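Local coordinates for protein Alpha/beta hydrolase (Pectobacterium atrosepticum SCRI1043, PDB 3BDV) that is of unconfirmed function but probably acts as a serine hydrolase of the alpha/beta-hydrolase fold, and binds calcium ions in the crystal, at residues D8-T12 with L180-E185; W38-F42 with E174-L180; G101-P107 with V126-F131. One frame throughout, in Å; residues are numbered along the deposited sequence. Where two conformers were deposited one is given.

How the contacts relate
Helix 4-15 opens the chain, and contact 1 joins it to the C-terminal helix 174-185, closing a loop that holds the whole sheet. Within that loop, contact 2 brings helix 34-41 and the residue after it to the earlier turns of the same C-terminal helix. Contact 3, innermost, pairs strands 99-105 and 128-132 of the parallel sheet. Contacts 1 and 2 share Leu180 and meet where Asp8 OD1 forms a salt bridge with Arg41 NE (2.8 Å). Helix 174-185 also lies on the strands: Phe183 packs on Pro127 and Leu129, Arg179 on Phe131, and Met103 touches both Leu180 and Trp38.

Contact 1. Residues D8-T12 with L180-E185; sequences DLRLT and LAEFSE. With EDO (1,2-ethanediol), chain H.
Glu185 OE2 is gripped from two directions, by Arg10 NE at 2.8 Å and by a water at 2.6 Å that also donates to the carbonyl oxygen of Arg10. The salt bridge joins the first and last helices of this alpha/beta-hydrolase fold; the axes of the two short segments approach to 9.6 Å, at an angle of 31°. Arg10 holds the carboxylate side-on: its NE bond is nearly straight (174°), while NH2 reaches Glu185 OE1 at 3.0 Å. The acceptors lie near the guanidinium plane, but the carboxylate is turned 34° from it; NE therefore arrives on the syn side of OE2 and somewhat out of plane, whereas NH2 meets OE1 from above.

A bend at chi3 turns the guanidinium toward helix 174-185, and the methyl of Ala181 lies over one of its faces. NH1, at another edge, donates to O1 of an ethanediol molecule probably left from crystallisation, and to a second water that links it to Glu182 OE2. That oxygen is also salt-bridged to Lys178, and Arg10 NH2 packs directly on Glu182 CG.

Deeper than these polar groups, the contact is apolar. Leu11 packs on Met20 of strand 19-23 and on Phe42, and its CD2 branch rests against Ala181, with CB 4.0 Å away, and against Leu180 CG at 4.2 Å.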
loop_
_atom_site.group_PDB
_atom_site.type_symbol
_atom_site.label_atom_id
_atom_site.label_comp_id
_atom_site.label_asym_id
_atom_site.label_seq_id
_atom_site.Cartn_x
_atom_site.Cartn_y
_atom_site.Cartn_z
ATOM N N ASP A 8 7.239 -16.226 -5.404
ATOM C CA ASP A 8 5.893 -16.815 -5.383
ATOM C C ASP A 8 5.709 -17.828 -4.292
ATOM O O ASP A 8 4.665 -17.799 -3.628
ATOM C CB ASP A 8 5.550 -17.434 -6.722
ATOM C CG ASP A 8 5.475 -16.398 -7.810
ATOM O OD1 ASP A 8 5.284 -15.243 -7.469
ATOM O OD2 ASP A 8 5.647 -16.718 -8.983
ATOM N N LEU A 9 6.707 -18.683 -4.049
ATOM C CA LEU A 9 6.581 -19.678 -2.953
ATOM C C LEU A 9 6.472 -18.987 -1.604
ATOM O O LEU A 9 5.628 -19.326 -0.783
ATOM C CB LEU A 9 7.792 -20.615 -2.902
ATOM C CG LEU A 9 7.994 -21.659 -4.005
ATOM C CD1 LEU A 9 9.460 -22.132 -4.072
ATOM C CD2 LEU A 9 7.040 -22.822 -3.783
ATOM N N ARG A 10 7.319 -17.988 -1.383
ATOM C CA ARG A 10 7.331 -17.293 -0.098
ATOM C C ARG A 10 6.024 -16.563 0.103
ATOM O O ARG A 10 5.436 -16.656 1.175
ATOM C CB ARG A 10 8.507 -16.325 -0.012
ATOM C CG ARG A 10 9.844 -17.032 0.235
ATOM C CD ARG A 10 11.006 -16.082 0.131
ATOM N NE ARG A 10 11.099 -15.168 1.275
ATOM C CZ ARG A 10 12.055 -14.246 1.362
ATOM N NH1 ARG A 10 12.953 -14.105 0.400
ATOM N NH2 ARG A 10 12.110 -13.417 2.366
ATOM N N LEU A 11 5.519 -15.894 -0.941
ATOM C CA LEU A 11 4.256 -15.145 -0.787
ATOM C C LEU A 11 3.045 -16.059 -0.651
ATOM O O LEU A 11 2.112 -15.763 0.092
ATOM C CB LEU A 11 4.048 -14.102 -1.901
ATOM C CG LEU A 11 4.898 -12.855 -1.691
ATOM C CD1 LEU A 11 4.972 -12.032 -3.013
ATOM C CD2 LEU A 11 4.440 -12.028 -0.513
ATOM N N THR A 12 3.095 -17.204 -1.319
ATOM C CA THR A 12 2.046 -18.214 -1.166
ATOM C C THR A 12 1.963 -18.728 0.295
ATOM O O THR A 12 0.883 -18.816 0.866
ATOM C CB THR A 12 2.241 -19.366 -2.206
ATOM O OG1 THR A 12 2.063 -18.835 -3.527
ATOM C CG2 THR A 12 1.246 -20.500 -1.946
ATOM N N LEU A 180 7.874 -6.953 -0.025
ATOM C CA LEU A 180 6.687 -7.355 0.654
ATOM C C LEU A 180 6.855 -8.718 1.332
ATOM O O LEU A 180 6.395 -8.938 2.425
ATOM C CB LEU A 180 5.545 -7.442 -0.346
ATOM C CG LEU A 180 4.183 -7.913 0.193
ATOM C CD1 LEU A 180 3.654 -7.049 1.377
ATOM C CD2 LEU A 180 3.216 -7.988 -0.937
ATOM N N ALA A 181 7.492 -9.647 0.646
ATOM C CA ALA A 181 7.730 -10.954 1.200
ATOM C C ALA A 181 8.568 -10.880 2.474
ATOM O O ALA A 181 8.212 -11.451 3.501
ATOM C CB ALA A 181 8.423 -11.850 0.093
ATOM N N GLU A 182 9.648 -10.121 2.411
ATOM C CA GLU A 182 10.571 -9.914 3.517
ATOM C C GLU A 182 9.868 -9.378 4.749
ATOM O O GLU A 182 10.055 -9.879 5.867
ATOM C CB GLU A 182 11.686 -8.971 3.083
ATOM C CG GLU A 182 12.591 -9.595 1.997
ATOM C CD GLU A 182 13.550 -8.650 1.348
ATOM O OE1 GLU A 182 13.560 -7.489 1.759
ATOM O OE2 GLU A 182 14.277 -9.073 0.423
ATOM N N PHE A 183 9.084 -8.325 4.510
ATOM C CA PHE A 183 8.302 -7.592 5.532
ATOM C C PHE A 183 7.204 -8.425 6.118
ATOM O O PHE A 183 7.053 -8.488 7.334
ATOM C CB PHE A 183 7.741 -6.349 4.818
ATOM C CG PHE A 183 6.774 -5.509 5.620
ATOM C CD1 PHE A 183 7.206 -4.803 6.726
ATOM C CD2 PHE A 183 5.469 -5.347 5.194
ATOM C CE1 PHE A 183 6.318 -3.966 7.401
ATOM C CE2 PHE A 183 4.574 -4.537 5.864
ATOM C CZ PHE A 183 4.964 -3.855 6.945
ATOM N N SER A 184 6.398 -9.036 5.264
ATOM C CA SER A 184 5.289 -9.824 5.719
ATOM C C SER A 184 5.679 -11.065 6.469
ATOM O O SER A 184 5.003 -11.412 7.412
ATOM C CB SER A 184 4.315 -10.157 4.569
ATOM O OG SER A 184 4.927 -10.988 3.575
ATOM N N GLU A 185 6.779 -11.731 6.112
ATOM C CA GLU A 185 7.125 -12.955 6.853
ATOM C C GLU A 185 7.280 -12.700 8.344
ATOM O O GLU A 185 6.874 -13.544 9.155
ATOM C CB GLU A 185 8.379 -13.603 6.285
ATOM C CG GLU A 185 8.119 -14.247 4.963
ATOM C CD GLU A 185 9.365 -14.743 4.283
ATOM O OE1 GLU A 185 10.445 -14.319 4.696
ATOM O OE2 GLU A 185 9.247 -15.558 3.341
HETATM C C1 EDO H . 13.193 -14.685 -3.092
HETATM O O1 EDO H . 13.553 -15.476 -1.940
HETATM C C2 EDO H . 12.887 -13.210 -2.800
HETATM O O2 EDO H . 14.009 -12.353 -3.070
HETATM O O HOH W 1 7.338 -17.249 3.399
HETATM O O HOH W 2 14.277 -11.508 -0.227
#

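Contact 2. Residues W38-F42 with E174-L180; sequences WERRF and EYGLKRL
Arg41 grips Glu174 end-on, its NH1 and NH2 both donating to the single oxygen OE2, at 3.0 and 3.2 Å. The bridge ties helix 34-41 to the C-terminal helix 174-185, two helices of the alpha/beta-hydrolase fold, along one margin of an otherwise apolar interface. OE2 lies in the guanidinium plane, yet both nitrogens approach it from the same face of the carboxylate, well above its plane, because the two flat groups are turned 57° apart. The same oxygen also hydrogen-bonds to Thr4 OG1, so OE2 takes part in three hydrogen bonds, two from Arg41 and one with Thr4. Arg41 in turn has a second anion: NE forms a salt bridge with Asp8 of helix 4-15, and the two carboxylates together pin the orientation of the guanidinium and probably balance its charge. The arginine reaches so far because its chain is extended from CG to NE.

Leu177 packs beside this network and divides its methyls between two flat groups. CD1 sits over one face of the Arg41 guanidinium, toward its rim and 3.5 Å from NH1. CD2 lies over the Trp38 indole in a CH-pi contact, 3.4 Å from the centroid of the five-membered ring and 14° off its normal, and also touches Phe42 CE2. The indole N-H is satisfied beyond these two segments, by the carbonyl oxygen of Pro172. At the six-membered ring of the indole, Gly176 brings its backbone close, with its C atom 3.7 Å from Trp38 CH2.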
loop_
_atom_site.group_PDB
_atom_site.type_symbol
_atom_site.label_atom_id
_atom_site.label_comp_id
_atom_site.label_asym_id
_atom_site.label_seq_id
_atom_site.Cartn_x
_atom_site.Cartn_y
_atom_site.Cartn_z
ATOM N N TRP A 38 -0.248 -7.696 -9.621
ATOM C CA TRP A 38 -0.217 -8.513 -8.391
ATOM C C TRP A 38 -1.516 -9.279 -8.145
ATOM O O TRP A 38 -1.503 -10.450 -7.736
ATOM C CB TRP A 38 0.177 -7.658 -7.183
ATOM C CG TRP A 38 1.580 -7.135 -7.261
ATOM C CD1 TRP A 38 2.467 -7.244 -8.330
ATOM C CD2 TRP A 38 2.244 -6.350 -6.279
ATOM N NE1 TRP A 38 3.632 -6.624 -8.015
ATOM C CE2 TRP A 38 3.522 -6.038 -6.782
ATOM C CE3 TRP A 38 1.893 -5.897 -5.014
ATOM C CZ2 TRP A 38 4.442 -5.306 -6.049
ATOM C CZ3 TRP A 38 2.803 -5.173 -4.299
ATOM C CH2 TRP A 38 4.067 -4.899 -4.812
ATOM N N GLU A 39 -2.624 -8.635 -8.455
ATOM C CA GLU A 39 -3.934 -9.271 -8.361
ATOM C C GLU A 39 -4.035 -10.468 -9.288
ATOM O O GLU A 39 -4.538 -11.499 -8.893
ATOM C CB GLU A 39 -4.998 -8.265 -8.694
ATOM C CG GLU A 39 -6.380 -8.752 -8.414
ATOM C CD GLU A 39 -7.416 -7.729 -8.781
ATOM O OE1 GLU A 39 -7.149 -6.847 -9.665
ATOM O OE2 GLU A 39 -8.503 -7.843 -8.188
ATOM N N ARG A 40 -3.599 -10.320 -10.540
ATOM C CA ARG A 40 -3.560 -11.458 -11.467
ATOM C C ARG A 40 -2.592 -12.560 -11.004
ATOM O O ARG A 40 -2.865 -13.748 -11.164
ATOM C CB ARG A 40 -3.160 -11.037 -12.889
ATOM C CG ARG A 40 -4.137 -10.135 -13.600
ATOM C CD ARG A 40 -3.787 -9.988 -15.069
ATOM N NE ARG A 40 -2.583 -9.170 -15.290
ATOM C CZ ARG A 40 -2.575 -7.834 -15.292
ATOM N NH1 ARG A 40 -3.682 -7.132 -15.086
ATOM N NH2 ARG A 40 -1.455 -7.209 -15.540
ATOM N N ARG A 41 -1.447 -12.165 -10.451
ATOM C CA ARG A 41 -0.442 -13.134 -10.012
ATOM C C ARG A 41 -0.847 -13.940 -8.753
ATOM O O ARG A 41 -0.518 -15.145 -8.638
ATOM C CB ARG A 41 0.881 -12.382 -9.817
ATOM C CG ARG A 41 2.051 -13.236 -9.577
ATOM C CD ARG A 41 3.268 -12.409 -9.554
ATOM N NE ARG A 41 4.470 -13.186 -9.252
ATOM C CZ ARG A 41 5.693 -12.831 -9.620
ATOM N NH1 ARG A 41 5.881 -11.752 -10.354
ATOM N NH2 ARG A 41 6.732 -13.574 -9.285
ATOM N N PHE A 42 -1.644 -13.309 -7.879
ATOM C CA PHE A 42 -2.055 -13.849 -6.587
ATOM C C PHE A 42 -3.575 -13.666 -6.441
ATOM O O PHE A 42 -4.059 -12.720 -5.800
ATOM C CB PHE A 42 -1.325 -13.126 -5.461
ATOM C CG PHE A 42 0.171 -13.251 -5.548
ATOM C CD1 PHE A 42 0.797 -14.444 -5.266
ATOM C CD2 PHE A 42 0.933 -12.204 -5.989
ATOM C CE1 PHE A 42 2.184 -14.591 -5.396
ATOM C CE2 PHE A 42 2.313 -12.330 -6.106
ATOM C CZ PHE A 42 2.935 -13.529 -5.833
ATOM N N GLU A 174 8.702 -6.803 -9.485
ATOM C CA GLU A 174 9.179 -7.889 -8.660
ATOM C C GLU A 174 9.887 -7.378 -7.408
ATOM O O GLU A 174 9.801 -8.037 -6.351
ATOM C CB GLU A 174 10.079 -8.801 -9.475
ATOM C CG GLU A 174 9.306 -9.579 -10.499
ATOM C CD GLU A 174 9.487 -11.067 -10.387
ATOM O OE1 GLU A 174 10.360 -11.525 -9.625
ATOM O OE2 GLU A 174 8.749 -11.793 -11.063
ATOM N N TYR A 175 10.568 -6.229 -7.491
ATOM C CA TYR A 175 11.253 -5.694 -6.302
ATOM C C TYR A 175 10.252 -5.385 -5.191
ATOM O O TYR A 175 10.520 -5.685 -4.018
ATOM C CB TYR A 175 12.137 -4.450 -6.595
ATOM C CG TYR A 175 12.952 -4.073 -5.363
ATOM C CD1 TYR A 175 14.054 -4.831 -4.979
ATOM C CD2 TYR A 175 12.594 -2.993 -4.571
ATOM C CE1 TYR A 175 14.782 -4.512 -3.845
ATOM C CE2 TYR A 175 13.328 -2.665 -3.441
ATOM C CZ TYR A 175 14.400 -3.436 -3.076
ATOM O OH TYR A 175 15.085 -3.134 -1.909
ATOM N N GLY A 176 9.098 -4.808 -5.532
ATOM C CA GLY A 176 8.056 -4.606 -4.530
ATOM C C GLY A 176 7.544 -5.902 -3.901
ATOM O O GLY A 176 7.319 -5.998 -2.677
ATOM N N LEU A 177 7.325 -6.915 -4.726
ATOM C CA LEU A 177 6.955 -8.227 -4.230
ATOM C C LEU A 177 8.006 -8.837 -3.332
ATOM O O LEU A 177 7.684 -9.428 -2.300
ATOM C CB LEU A 177 6.683 -9.158 -5.411
ATOM C CG LEU A 177 5.417 -8.904 -6.209
ATOM C CD1 LEU A 177 5.403 -9.891 -7.370
ATOM C CD2 LEU A 177 4.114 -9.021 -5.316
ATOM N N LYS A 178 9.267 -8.711 -3.726
ATOM C CA LYS A 178 10.388 -9.162 -2.871
ATOM C C LYS A 178 10.376 -8.483 -1.504
ATOM O O LYS A 178 10.429 -9.141 -0.489
ATOM C CB LYS A 178 11.737 -8.948 -3.575
ATOM C CG LYS A 178 12.969 -9.389 -2.759
ATOM C CD LYS A 178 14.341 -9.022 -3.386
ATOM C CE LYS A 178 14.896 -7.671 -2.836
ATOM N NZ LYS A 178 15.558 -7.674 -1.467
ATOM N N ARG A 179 10.331 -7.153 -1.472
ATOM C CA ARG A 179 10.236 -6.453 -0.195
ATOM C C ARG A 179 9.015 -6.810 0.623
ATOM O O ARG A 179 9.087 -6.908 1.849
ATOM C CB ARG A 179 10.297 -4.934 -0.429
ATOM C CG ARG A 179 11.573 -4.520 -1.004
ATOM C CD ARG A 179 12.731 -4.920 -0.117
ATOM N NE ARG A 179 12.627 -4.338 1.215
ATOM C CZ ARG A 179 13.244 -3.230 1.624
ATOM N NH1 ARG A 179 14.059 -2.568 0.820
ATOM N NH2 ARG A 179 13.089 -2.828 2.892
ATOM N N LEU A 180 7.874 -6.953 -0.025
ATOM C CA LEU A 180 6.687 -7.355 0.654
ATOM C C LEU A 180 6.855 -8.718 1.332
ATOM O O LEU A 180 6.395 -8.938 2.425
ATOM C CB LEU A 180 5.545 -7.442 -0.346
ATOM C CG LEU A 180 4.183 -7.913 0.193
ATOM C CD1 LEU A 180 3.654 -7.049 1.377
ATOM C CD2 LEU A 180 3.216 -7.988 -0.937
#

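Contact 3. Residues G101-P107 with V126-F131; sequences GVMLVAP and VPTLTF
Met103 approaches the Phe131 ring obliquely. The selenomethionine methyl CE comes to 3.4 Å from Phe131 CE1, and SE stands 5.0 Å from the ring centroid, 62° off the normal, in a Met-aromatic contact. Its chain, extended throughout with CG anti to the backbone N (chi1 172°), carries CE out from its strand to the Phe131 ring. From its own place on the same face, Val105 sends CG2 to within 4.0 Å of Phe131 CD1, again at a slant. Leu129 also lies on this face, where helix 174-185 packs against the strands: Arg179 touches Phe131, and Phe183 touches Leu129. Trp173 meets the Phe131 ring edge-to-face.

These side chains stand on adjacent strands of the parallel sheet at the core of the alpha/beta-hydrolase fold. The amides of Val102, Leu104 and Ala106 donate across to 127-131, alternating with those of Leu129 and Phe131 in the other direction; the shortest bond runs from Leu104 N to Leu129 O (2.7 Å). Strand 76-81 pairs with the other edge of 99-105.

On the reverse face, toward helix 83-93, Val102 and Thr128 stand side by side and point the same way. Thr128 OG1 donates to Val126 O, two residues back. Leu104 leans across with CD1 3.8 Å from Thr128 CG2. Thr130 hydrogen-bonds through OG1 to Ser153, while its CG2 touches Pro107 CG at 3.9 Å.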
loop_
_atom_site.group_PDB
_atom_site.type_symbol
_atom_site.label_atom_id
_atom_site.label_comp_id
_atom_site.label_asym_id
_atom_site.label_seq_id
_atom_site.Cartn_x
_atom_site.Cartn_y
_atom_site.Cartn_z
ATOM N N GLY A 101 0.078 -4.916 9.196
ATOM C CA GLY A 101 1.087 -4.007 8.628
ATOM C C GLY A 101 0.518 -3.233 7.466
ATOM O O GLY A 101 -0.577 -3.553 6.964
ATOM N N VAL A 102 1.218 -2.185 7.065
ATOM C CA VAL A 102 0.800 -1.435 5.892
ATOM C C VAL A 102 2.012 -1.113 5.045
ATOM O O VAL A 102 3.120 -0.891 5.533
ATOM C CB VAL A 102 -0.020 -0.138 6.222
ATOM C CG1 VAL A 102 -1.310 -0.456 6.981
ATOM C CG2 VAL A 102 0.827 0.858 6.967
HETATM N N MSE A 103 1.803 -1.190 3.744
HETATM C CA MSE A 103 2.820 -0.893 2.720
HETATM C C MSE A 103 2.290 0.285 1.938
HETATM O O MSE A 103 1.209 0.177 1.328
HETATM C CB MSE A 103 3.046 -2.107 1.803
HETATM C CG MSE A 103 3.904 -1.824 0.669
HETATM SE SE MSE A 103 4.556 -3.523 -0.059
HETATM C CE MSE A 103 5.178 -2.954 -1.744
ATOM N N LEU A 104 3.012 1.402 1.994
ATOM C CA LEU A 104 2.610 2.708 1.433
ATOM C C LEU A 104 3.515 2.992 0.240
ATOM O O LEU A 104 4.676 3.323 0.367
ATOM C CB LEU A 104 2.714 3.835 2.457
ATOM C CG LEU A 104 1.971 3.556 3.748
ATOM C CD1 LEU A 104 2.083 4.657 4.856
ATOM C CD2 LEU A 104 0.497 3.256 3.431
ATOM N N VAL A 105 2.942 2.885 -0.948
ATOM C CA VAL A 105 3.738 3.024 -2.145
ATOM C C VAL A 105 3.394 4.356 -2.794
ATOM O O VAL A 105 2.250 4.572 -3.187
ATOM C CB VAL A 105 3.443 1.890 -3.149
ATOM C CG1 VAL A 105 4.304 2.114 -4.465
ATOM C CG2 VAL A 105 3.684 0.506 -2.491
ATOM N N ALA A 106 4.377 5.243 -2.874
ATOM C CA ALA A 106 4.153 6.603 -3.424
ATOM C C ALA A 106 2.964 7.284 -2.718
ATOM O O ALA A 106 2.029 7.779 -3.355
ATOM C CB ALA A 106 3.959 6.590 -4.964
ATOM N N PRO A 107 3.016 7.355 -1.381
ATOM C CA PRO A 107 1.974 8.105 -0.694
ATOM C C PRO A 107 2.003 9.537 -1.205
ATOM O O PRO A 107 3.080 10.085 -1.442
ATOM C CB PRO A 107 2.397 8.039 0.767
ATOM C CG PRO A 107 3.756 7.912 0.746
ATOM C CD PRO A 107 4.102 7.026 -0.447
ATOM N N VAL A 126 1.152 0.229 13.676
ATOM C CA VAL A 126 1.542 -1.076 13.121
ATOM C C VAL A 126 2.770 -0.918 12.281
ATOM O O VAL A 126 3.044 0.182 11.782
ATOM C CB VAL A 126 0.456 -1.648 12.221
ATOM C CG1 VAL A 126 -0.825 -1.823 13.021
ATOM C CG2 VAL A 126 0.237 -0.723 11.000
ATOM N N PRO A 127 3.498 -2.018 12.063
ATOM C CA PRO A 127 4.634 -1.970 11.154
ATOM C C PRO A 127 4.279 -1.454 9.761
ATOM O O PRO A 127 3.285 -1.896 9.153
ATOM C CB PRO A 127 5.121 -3.442 11.118
ATOM C CG PRO A 127 4.679 -3.979 12.456
ATOM C CD PRO A 127 3.366 -3.342 12.713
ATOM N N THR A 128 5.118 -0.534 9.279
ATOM C CA THR A 128 4.905 0.190 8.032
ATOM C C THR A 128 6.178 0.244 7.151
ATOM O O THR A 128 7.287 0.482 7.624
ATOM C CB THR A 128 4.406 1.616 8.371
ATOM O OG1 THR A 128 3.228 1.522 9.215
ATOM C CG2 THR A 128 4.079 2.453 7.167
ATOM N N LEU A 129 5.970 0.054 5.866
ATOM C CA LEU A 129 6.986 0.198 4.857
ATOM C C LEU A 129 6.499 1.247 3.828
ATOM O O LEU A 129 5.387 1.119 3.317
ATOM C CB LEU A 129 7.156 -1.141 4.180
ATOM C CG LEU A 129 8.347 -1.521 3.374
ATOM C CD1 LEU A 129 9.585 -1.513 4.265
ATOM C CD2 LEU A 129 7.994 -2.937 2.808
ATOM N N THR A 130 7.359 2.218 3.486
ATOM C CA THR A 130 7.019 3.293 2.556
ATOM C C THR A 130 8.004 3.301 1.395
ATOM O O THR A 130 9.207 3.277 1.637
ATOM C CB THR A 130 7.003 4.667 3.240
ATOM O OG1 THR A 130 5.987 4.665 4.258
ATOM C CG2 THR A 130 6.689 5.834 2.230
ATOM N N PHE A 131 7.504 3.353 0.171
ATOM C CA PHE A 131 8.362 3.398 -1.019
ATOM C C PHE A 131 8.176 4.785 -1.629
ATOM O O PHE A 131 7.032 5.226 -1.836
ATOM C CB PHE A 131 7.924 2.360 -2.047
ATOM C CG PHE A 131 8.117 0.954 -1.580
ATOM C CD1 PHE A 131 7.248 0.368 -0.700
ATOM C CD2 PHE A 131 9.170 0.200 -2.047
ATOM C CE1 PHE A 131 7.462 -0.930 -0.249
ATOM C CE2 PHE A 131 9.364 -1.096 -1.602
ATOM C CZ PHE A 131 8.528 -1.653 -0.702
#